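Local coordinates for protein putative chitobiase (Bacteroides thetaiotaomicron, PDB 3HNM) that is of unknown function but, as a putative chitobiase fragment with a metal-containing F5/8 type C domain, probably contributes to carbohydrate recognition, at residues N47-Q52 and L157-A162. Numbering follows the deposited sequence.
Sequences NNPGTQ and LGEVYA
L157 meets Q52 through its backbone: the carbonyl oxygen L157 O lies 3.4 Å from Q52 CA, while the leucine side chain points away from the loop and packs on F82 and F141. L157 also pairs by backbone hydrogen bonding with W53, the residue after Q52, which brings in the short strand 53-54. At G158 the main chain itself does the work. Its carbonyl oxygen G158 O comes to 3.2 Å from T51 O, two acceptors whose residues share the magnesium site, completed by S43, D46 and N48. The site illustrates how a metal can join a loop to a strand: in this jelly-roll-like β-sandwich, typical of F5/8 type C domains, the loop before strand 53-54 meets strand 156-166 where G158 and E159 form a classic β bulge opposite A83. From the bulge E159 reaches into the loop, its CG anti to the backbone N (chi1 -170°) and its chain extended beyond, which carries the carboxylate to the N47–N48 peptide. E159 OE1 approaches N48 N to 3.1 Å, and E159 OE2 lies 2.9 Å from N47 N at an angle too poor for a hydrogen bond. K15 gives OE2 a weak, long ion pair, perhaps easing its closeness to D46. With an alanine here the carboxylate would be gone, which is likely to leave a gap beside the N47–N48 peptide and K15 without its weak, long ion pair. Y161 finishes the contact at the edge of its ring, where P49 CG sits near the ring plane, 3.1 Å from Y161 OH, the two side chains crossing at about a right angle.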
loop_
_atom_site.group_PDB
_atom_site.type_symbol
_atom_site.label_atom_id
_atom_site.label_comp_id
_atom_site.label_asym_id
_atom_site.label_seq_id
_atom_site.Cartn_x
_atom_site.Cartn_y
_atom_site.Cartn_z
ATOM N N ASN A 47 -4.807 -1.315 -10.392
ATOM C CA ASN A 47 -3.875 -1.671 -11.466
ATOM C C ASN A 47 -2.774 -0.669 -11.836
ATOM O O ASN A 47 -1.672 -1.092 -12.182
ATOM C CB ASN A 47 -4.656 -2.066 -12.732
ATOM C CG ASN A 47 -5.532 -3.302 -12.520
ATOM O OD1 ASN A 47 -6.307 -3.373 -11.552
ATOM N ND2 ASN A 47 -5.426 -4.274 -13.434
ATOM N N ASN A 48 -3.030 0.637 -11.784
ATOM C CA ASN A 48 -1.949 1.555 -12.144
ATOM C C ASN A 48 -1.566 2.651 -11.146
ATOM O O ASN A 48 -2.379 3.083 -10.322
ATOM C CB ASN A 48 -2.204 2.198 -13.517
ATOM C CG ASN A 48 -3.369 3.169 -13.514
ATOM O OD1 ASN A 48 -4.521 2.779 -13.324
ATOM N ND2 ASN A 48 -3.071 4.446 -13.735
ATOM N N PRO A 49 -0.288 3.084 -11.189
ATOM C CA PRO A 49 0.222 4.136 -10.301
ATOM C C PRO A 49 -0.221 5.511 -10.825
ATOM O O PRO A 49 0.152 6.553 -10.277
ATOM C CB PRO A 49 1.742 3.969 -10.386
ATOM C CG PRO A 49 1.932 2.552 -10.821
ATOM C CD PRO A 49 0.830 2.366 -11.829
ATOM N N GLY A 50 -0.998 5.500 -11.911
ATOM C CA GLY A 50 -1.495 6.740 -12.497
ATOM C C GLY A 50 -2.492 7.429 -11.575
ATOM O O GLY A 50 -2.602 8.659 -11.557
ATOM N N THR A 51 -3.231 6.614 -10.826
ATOM C CA THR A 51 -4.214 7.081 -9.861
ATOM C C THR A 51 -3.490 6.991 -8.527
ATOM O O THR A 51 -2.659 6.094 -8.334
ATOM C CB THR A 51 -5.404 6.148 -9.784
ATOM O OG1 THR A 51 -4.948 4.855 -9.372
ATOM C CG2 THR A 51 -6.083 6.034 -11.129
ATOM N N GLN A 52 -3.814 7.887 -7.597
ATOM C CA GLN A 52 -3.136 7.896 -6.296
ATOM C C GLN A 52 -4.075 7.849 -5.103
ATOM O O GLN A 52 -5.286 7.743 -5.247
ATOM C CB GLN A 52 -2.274 9.155 -6.167
ATOM C CG GLN A 52 -3.108 10.382 -5.861
ATOM C CD GLN A 52 -2.328 11.659 -5.919
ATOM O OE1 GLN A 52 -2.819 12.714 -5.531
ATOM N NE2 GLN A 52 -1.108 11.581 -6.410
ATOM N N LEU A 157 0.253 7.939 -1.919
ATOM C CA LEU A 157 0.723 6.637 -2.385
ATOM C C LEU A 157 0.186 6.276 -3.761
ATOM O O LEU A 157 -0.996 6.472 -4.045
ATOM C CB LEU A 157 0.295 5.553 -1.402
ATOM C CG LEU A 157 1.075 4.259 -1.569
ATOM C CD1 LEU A 157 2.547 4.538 -1.257
ATOM C CD2 LEU A 157 0.526 3.195 -0.640
ATOM N N GLY A 158 1.052 5.726 -4.606
ATOM C CA GLY A 158 0.626 5.336 -5.937
ATOM C C GLY A 158 -0.120 4.012 -5.950
ATOM O O GLY A 158 -1.296 3.958 -6.321
ATOM N N GLU A 159 0.555 2.942 -5.536
ATOM C CA GLU A 159 -0.061 1.624 -5.520
ATOM C C GLU A 159 0.756 0.536 -4.799
ATOM O O GLU A 159 1.971 0.667 -4.616
ATOM C CB GLU A 159 -0.329 1.195 -6.947
ATOM C CG GLU A 159 -1.162 -0.020 -7.044
ATOM C CD GLU A 159 -1.878 -0.075 -8.347
ATOM O OE1 GLU A 159 -1.164 -0.043 -9.380
ATOM O OE2 GLU A 159 -3.139 -0.138 -8.346
ATOM N N VAL A 160 0.075 -0.547 -4.415
ATOM C CA VAL A 160 0.681 -1.675 -3.697
ATOM C C VAL A 160 0.568 -3.018 -4.452
ATOM O O VAL A 160 -0.529 -3.450 -4.798
ATOM C CB VAL A 160 0.027 -1.822 -2.297
ATOM C CG1 VAL A 160 -1.470 -1.761 -2.422
ATOM C CG2 VAL A 160 0.431 -3.139 -1.652
ATOM N N TYR A 161 1.703 -3.675 -4.693
ATOM C CA TYR A 161 1.749 -4.960 -5.408
ATOM C C TYR A 161 1.999 -6.124 -4.446
ATOM O O TYR A 161 2.588 -5.938 -3.377
ATOM C CB TYR A 161 2.876 -4.934 -6.448
ATOM C CG TYR A 161 2.850 -3.716 -7.331
ATOM C CD1 TYR A 161 1.754 -3.471 -8.167
ATOM C CD2 TYR A 161 3.905 -2.795 -7.318
ATOM C CE1 TYR A 161 1.693 -2.341 -8.974
ATOM C CE2 TYR A 161 3.859 -1.653 -8.123
ATOM C CZ TYR A 161 2.741 -1.431 -8.953
ATOM O OH TYR A 161 2.660 -0.307 -9.754
ATOM N N ALA A 162 1.567 -7.322 -4.837
ATOM C CA ALA A 162 1.765 -8.515 -4.013
ATOM C C ALA A 162 1.905 -9.759 -4.877
ATOM O O ALA A 162 1.046 -10.029 -5.715
ATOM C CB ALA A 162 0.604 -8.679 -3.051
#